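Local coordinates for periplasmic sugar-binding protein (Chloroflexus aurantiacus, PDB 4RXU) that binds D-glucose between its two lobes and probably serves as the solute-binding component of an ABC-type sugar transporter, at residues 277-289 and 355-367. Numbering follows the deposited sequence.
Sequences QDAEKASVQYIID and SGYYSASDFTNLP. With BGC (beta-D-glucopyranose), chain C; CIT (citric acid), chain B.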
loop_
_atom_site.group_PDB
_atom_site.type_symbol
_atom_site.label_atom_id
_atom_site.label_comp_id
_atom_site.label_asym_id
_atom_site.label_seq_id
_atom_site.Cartn_x
_atom_site.Cartn_y
_atom_site.Cartn_z
ATOM N N GLN A 277 -0.279 -7.414 1.249
ATOM C CA GLN A 277 0.419 -6.550 2.186
ATOM C C GLN A 277 -0.562 -5.951 3.178
ATOM O O GLN A 277 -1.747 -5.864 2.887
ATOM C CB GLN A 277 1.161 -5.402 1.489
ATOM C CG GLN A 277 0.257 -4.330 0.913
ATOM C CD GLN A 277 1.054 -3.209 0.288
ATOM O OE1 GLN A 277 1.804 -2.506 0.969
ATOM N NE2 GLN A 277 0.907 -3.044 -1.014
ATOM N N ASP A 278 0.006 -5.568 4.325
ATOM C CA ASP A 278 -0.624 -4.821 5.438
ATOM C C ASP A 278 -0.819 -5.702 6.681
ATOM O O ASP A 278 -1.102 -5.188 7.760
ATOM C CB ASP A 278 -1.985 -4.214 5.077
ATOM C CG ASP A 278 -1.910 -3.112 4.009
ATOM O OD1 ASP A 278 -0.818 -2.590 3.692
ATOM O OD2 ASP A 278 -3.002 -2.743 3.524
ATOM N N ALA A 279 -0.689 -7.026 6.529
ATOM C CA ALA A 279 -0.887 -7.943 7.661
ATOM C C ALA A 279 -2.232 -7.698 8.352
ATOM O O ALA A 279 -2.340 -7.716 9.578
ATOM C CB ALA A 279 0.273 -7.883 8.652
ATOM N N GLU A 280 -3.272 -7.517 7.548
ATOM C CA GLU A 280 -4.625 -7.463 8.085
ATOM C C GLU A 280 -4.919 -8.797 8.786
ATOM O O GLU A 280 -4.512 -9.853 8.324
ATOM C CB GLU A 280 -5.640 -7.177 6.973
ATOM C CG GLU A 280 -5.483 -5.765 6.355
ATOM C CD GLU A 280 -5.884 -4.602 7.268
ATOM O OE1 GLU A 280 -6.617 -4.822 8.264
ATOM O OE2 GLU A 280 -5.474 -3.453 6.982
ATOM N N LYS A 281 -5.658 -8.738 9.889
ATOM C CA LYS A 281 -5.908 -9.927 10.703
ATOM C C LYS A 281 -6.502 -11.064 9.884
ATOM O O LYS A 281 -6.078 -12.210 10.014
ATOM C CB LYS A 281 -6.763 -9.583 11.923
ATOM C CG LYS A 281 -6.005 -8.704 12.909
ATOM C CD LYS A 281 -6.828 -8.348 14.132
ATOM C CE LYS A 281 -6.109 -7.422 15.079
ATOM N NZ LYS A 281 -6.970 -7.116 16.256
ATOM N N ALA A 282 -7.479 -10.738 9.038
ATOM C CA ALA A 282 -8.155 -11.773 8.261
ATOM C C ALA A 282 -7.183 -12.422 7.304
ATOM O O ALA A 282 -7.326 -13.603 6.989
ATOM C CB ALA A 282 -9.366 -11.213 7.511
ATOM N N SER A 283 -6.204 -11.660 6.818
ATOM C CA SER A 283 -5.187 -12.272 5.951
ATOM C C SER A 283 -4.154 -13.066 6.723
ATOM O O SER A 283 -3.621 -14.049 6.204
ATOM C CB SER A 283 -4.472 -11.246 5.053
ATOM O OG SER A 283 -5.284 -10.908 3.956
ATOM N N VAL A 284 -3.824 -12.627 7.933
ATOM C CA VAL A 284 -2.949 -13.442 8.783
ATOM C C VAL A 284 -3.606 -14.812 8.976
ATOM O O VAL A 284 -2.947 -15.856 8.868
ATOM C CB VAL A 284 -2.667 -12.770 10.136
ATOM C CG1 VAL A 284 -1.835 -13.680 11.049
ATOM C CG2 VAL A 284 -1.913 -11.470 9.906
ATOM N N GLN A 285 -4.921 -14.812 9.205
ATOM C CA GLN A 285 -5.618 -16.084 9.375
ATOM C C GLN A 285 -5.595 -16.893 8.083
ATOM O O GLN A 285 -5.377 -18.091 8.112
ATOM C CB GLN A 285 -7.038 -15.871 9.856
ATOM C CG GLN A 285 -7.670 -17.146 10.419
ATOM C CD GLN A 285 -6.905 -17.745 11.595
ATOM O OE1 GLN A 285 -6.756 -17.100 12.622
ATOM N NE2 GLN A 285 -6.364 -18.967 11.417
ATOM N N TYR A 286 -5.859 -16.262 6.940
ATOM C CA TYR A 286 -5.691 -16.987 5.659
ATOM C C TYR A 286 -4.306 -17.588 5.517
ATOM O O TYR A 286 -4.175 -18.694 5.009
ATOM C CB TYR A 286 -5.951 -16.108 4.444
ATOM C CG TYR A 286 -7.384 -16.072 3.926
ATOM C CD1 TYR A 286 -8.486 -16.127 4.781
ATOM C CD2 TYR A 286 -7.638 -15.903 2.558
ATOM C CE1 TYR A 286 -9.783 -16.076 4.282
ATOM C CE2 TYR A 286 -8.928 -15.837 2.052
ATOM C CZ TYR A 286 -9.996 -15.942 2.908
ATOM O OH TYR A 286 -11.255 -15.877 2.398
ATOM N N ILE A 287 -3.273 -16.853 5.912
ATOM C CA ILE A 287 -1.901 -17.368 5.807
ATOM C C ILE A 287 -1.735 -18.594 6.694
ATOM O O ILE A 287 -1.248 -19.639 6.243
ATOM C CB ILE A 287 -0.855 -16.299 6.139
ATOM C CG1 ILE A 287 -0.847 -15.248 5.024
ATOM C CG2 ILE A 287 0.528 -16.921 6.285
ATOM C CD1 ILE A 287 -0.094 -13.985 5.363
ATOM N N ILE A 288 -2.212 -18.500 7.923
ATOM C CA ILE A 288 -2.169 -19.654 8.843
ATOM C C ILE A 288 -2.859 -20.865 8.212
ATOM O O ILE A 288 -2.323 -21.991 8.242
ATOM C CB ILE A 288 -2.825 -19.311 10.196
ATOM C CG1 ILE A 288 -1.979 -18.281 10.946
ATOM C CG2 ILE A 288 -3.011 -20.586 11.008
ATOM C CD1 ILE A 288 -2.655 -17.648 12.123
ATOM N N ASP A 289 -4.025 -20.618 7.618
ATOM C CA ASP A 289 -4.888 -21.657 7.091
ATOM C C ASP A 289 -4.549 -22.105 5.675
ATOM O O ASP A 289 -5.253 -22.959 5.115
ATOM C CB ASP A 289 -6.337 -21.201 7.108
ATOM C CG ASP A 289 -6.895 -21.005 8.509
ATOM O OD1 ASP A 289 -6.330 -21.505 9.494
ATOM O OD2 ASP A 289 -7.934 -20.339 8.624
ATOM N N SER A 355 7.047 -9.475 18.006
ATOM C CA SER A 355 7.223 -8.032 17.838
ATOM C C SER A 355 6.205 -7.188 18.616
ATOM O O SER A 355 6.323 -5.965 18.674
ATOM C CB SER A 355 7.081 -7.685 16.374
ATOM O OG SER A 355 5.737 -7.924 15.938
ATOM N N GLY A 356 5.182 -7.824 19.158
ATOM C CA GLY A 356 4.109 -7.107 19.832
ATOM C C GLY A 356 3.040 -6.473 18.970
ATOM O O GLY A 356 2.136 -5.834 19.494
ATOM N N TYR A 357 3.119 -6.661 17.661
ATOM C CA TYR A 357 2.163 -6.022 16.779
ATOM C C TYR A 357 0.742 -6.485 17.069
ATOM O O TYR A 357 -0.185 -5.660 17.254
ATOM C CB TYR A 357 2.517 -6.287 15.321
ATOM C CG TYR A 357 1.889 -5.312 14.351
ATOM C CD1 TYR A 357 2.397 -4.047 14.220
ATOM C CD2 TYR A 357 0.775 -5.657 13.580
ATOM C CE1 TYR A 357 1.841 -3.114 13.349
ATOM C CE2 TYR A 357 0.242 -4.754 12.679
ATOM C CZ TYR A 357 0.784 -3.468 12.570
ATOM O OH TYR A 357 0.290 -2.535 11.655
ATOM N N TYR A 358 0.595 -7.804 17.160
ATOM C CA TYR A 358 -0.678 -8.424 17.496
ATOM C C TYR A 358 -0.531 -9.400 18.641
ATOM O O TYR A 358 0.506 -10.008 18.797
ATOM C CB TYR A 358 -1.256 -9.217 16.325
ATOM C CG TYR A 358 -1.648 -8.425 15.095
ATOM C CD1 TYR A 358 -2.345 -7.237 15.198
ATOM C CD2 TYR A 358 -1.359 -8.893 13.836
ATOM C CE1 TYR A 358 -2.748 -6.538 14.077
ATOM C CE2 TYR A 358 -1.756 -8.179 12.699
ATOM C CZ TYR A 358 -2.461 -7.009 12.835
ATOM O OH TYR A 358 -2.862 -6.280 11.725
ATOM N N SER A 359 -1.600 -9.565 19.406
ATOM C CA SER A 359 -1.672 -10.654 20.373
ATOM C C SER A 359 -1.925 -11.978 19.658
ATOM O O SER A 359 -2.713 -12.058 18.706
ATOM C CB SER A 359 -2.761 -10.380 21.400
ATOM O OG SER A 359 -3.005 -11.531 22.208
ATOM N N ALA A 360 -1.255 -13.033 20.127
ATOM C CA ALA A 360 -1.490 -14.371 19.581
ATOM C C ALA A 360 -2.967 -14.779 19.664
ATOM O O ALA A 360 -3.456 -15.545 18.825
ATOM C CB ALA A 360 -0.645 -15.392 20.319
ATOM N N SER A 361 -3.663 -14.277 20.685
ATOM C CA SER A 361 -5.063 -14.634 20.890
ATOM C C SER A 361 -5.990 -14.105 19.787
ATOM O O SER A 361 -7.164 -14.495 19.719
ATOM C CB SER A 361 -5.555 -14.127 22.236
ATOM O OG SER A 361 -5.495 -12.719 22.261
ATOM N N ASP A 362 -5.469 -13.236 18.915
ATOM C CA ASP A 362 -6.248 -12.750 17.773
ATOM C C ASP A 362 -6.502 -13.827 16.730
ATOM O O ASP A 362 -7.335 -13.634 15.844
ATOM C CB ASP A 362 -5.504 -11.650 17.024
ATOM C CG ASP A 362 -5.311 -10.374 17.826
ATOM O OD1 ASP A 362 -5.816 -10.244 18.973
ATOM O OD2 ASP A 362 -4.601 -9.483 17.282
ATOM N N PHE A 363 -5.715 -14.899 16.783
ATOM C CA PHE A 363 -5.699 -15.913 15.736
ATOM C C PHE A 363 -5.946 -17.300 16.244
ATOM O O PHE A 363 -5.703 -17.600 17.414
ATOM C CB PHE A 363 -4.353 -15.882 15.015
ATOM C CG PHE A 363 -4.003 -14.499 14.513
ATOM C CD1 PHE A 363 -4.756 -13.928 13.513
ATOM C CD2 PHE A 363 -3.034 -13.731 15.124
ATOM C CE1 PHE A 363 -4.501 -12.636 13.079
ATOM C CE2 PHE A 363 -2.777 -12.440 14.705
ATOM C CZ PHE A 363 -3.509 -11.884 13.681
ATOM N N THR A 364 -6.400 -18.142 15.334
ATOM C CA THR A 364 -6.536 -19.558 15.620
ATOM C C THR A 364 -5.374 -20.305 14.972
ATOM O O THR A 364 -4.982 -20.084 13.797
ATOM C CB THR A 364 -7.900 -20.123 15.188
ATOM O OG1 THR A 364 -8.039 -20.022 13.780
ATOM C CG2 THR A 364 -9.021 -19.324 15.839
ATOM N N ASN A 365 -4.783 -21.184 15.764
ATOM C CA ASN A 365 -3.776 -22.105 15.264
ATOM C C ASN A 365 -2.506 -21.483 14.684
ATOM O O ASN A 365 -1.903 -21.964 13.737
ATOM C CB ASN A 365 -4.350 -23.101 14.279
ATOM C CG ASN A 365 -3.436 -24.265 14.104
ATOM O OD1 ASN A 365 -2.824 -24.735 15.073
ATOM N ND2 ASN A 365 -3.289 -24.714 12.887
ATOM N N LEU A 366 -2.076 -20.429 15.337
ATOM C CA LEU A 366 -0.856 -19.758 14.976
ATOM C C LEU A 366 0.319 -20.714 15.216
ATOM O O LEU A 366 0.489 -21.214 16.325
ATOM C CB LEU A 366 -0.748 -18.540 15.859
ATOM C CG LEU A 366 0.459 -17.654 15.707
ATOM C CD1 LEU A 366 0.485 -17.045 14.326
ATOM C CD2 LEU A 366 0.301 -16.598 16.774
ATOM N N PRO A 367 1.133 -20.985 14.184
ATOM C CA PRO A 367 2.242 -21.916 14.342
ATOM C C PRO A 367 3.315 -21.371 15.281
ATOM O O PRO A 367 3.948 -22.188 15.942
ATOM C CB PRO A 367 2.777 -22.091 12.921
ATOM C CG PRO A 367 2.404 -20.826 12.221
ATOM C CD PRO A 367 1.088 -20.394 12.837
ATOM O OXT PRO A 367 3.525 -20.165 15.407
HETATM C C2 BGC C . -1.199 1.664 1.359
HETATM C C3 BGC C . -1.487 0.187 1.535
HETATM C C4 BGC C . -2.989 -0.044 1.455
HETATM C C5 BGC C . -3.577 0.580 0.189
HETATM C C6 BGC C . -5.088 0.525 0.136
HETATM C C1 BGC C . -1.761 1.997 -0.013
HETATM O O1 BGC C . -1.385 3.267 -0.457
HETATM O O2 BGC C . 0.214 1.885 1.429
HETATM O O3 BGC C . -0.971 -0.215 2.801
HETATM O O4 BGC C . -3.226 -1.463 1.358
HETATM O O5 BGC C . -3.185 1.934 0.076
HETATM O O6 BGC C . -5.682 1.012 1.341
HETATM C C1 CIT B . -4.037 -6.555 18.888
HETATM O O1 CIT B . -3.320 -7.362 19.490
HETATM O O2 CIT B . -4.763 -6.986 17.989
HETATM C C2 CIT B . -4.046 -5.063 19.222
HETATM C C3 CIT B . -4.841 -4.386 18.143
HETATM O O7 CIT B . -6.236 -4.584 18.197
HETATM C C4 CIT B . -4.361 -4.127 16.726
HETATM C C5 CIT B . -5.263 -3.357 15.771
HETATM O O3 CIT B . -6.350 -2.860 16.185
HETATM O O4 CIT B . -4.875 -3.252 14.567
HETATM C C6 CIT B . -4.918 -2.961 18.751
HETATM O O5 CIT B . -5.993 -2.525 19.274
HETATM O O6 CIT B . -3.904 -2.217 18.726
HETATM O O HOH W 1 -8.280 -14.910 13.355
HETATM O O HOH W 2 -5.024 -23.810 10.381
HETATM O O HOH W 3 -7.442 -21.956 12.051
#
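Lys281, Val284, Gln285 and Ile288 line the side of helix 281-288 on which the C-terminal tail, 355-367, lies in this two-lobed periplasmic binding protein fold. Lys281, extended beyond CG, can be followed outward: CB meets Phe363 CE1, CG makes a CH-pi contact over one face of the Tyr358 ring, CD passes Asp362 OD2 loosely, CE reaches Tyr358 CE1, and NZ forms a long salt bridge with Asp362 OD2 (3.5 Å). Lys281 NZ also donates to O2 of a citrate probably taken up from the crystallisation liquor. A lysine suits this exposed position, since its methylenes can cover a ring while its charge reaches Asp362. Tyr357 covers the opposite face of Tyr358, whose OH donates to Ala279 O at 2.6 Å, beside Asp278, which binds the glucose O3 and O4 hydroxyls. Branched Val284 turns CG1 anti to its own backbone N (chi1 176°), over the Phe363 ring. Ile288 CD1 touches Phe363 CB and Leu366 CD1. Gln285 can both give and accept: OE1 takes the N-H of Thr364 (168°) and NE2 donates to Thr364 O (170°), which lies in its amide plane; NE2 also donates to Asp289 OD1, helping fix the amide's rotation. A leucine here would probably leave both backbone groups of Thr364 without their mates. Water 1 donates to Gln285 OE1 at 2.8 Å and to Asp362 O at 3.0 Å, bridging the two.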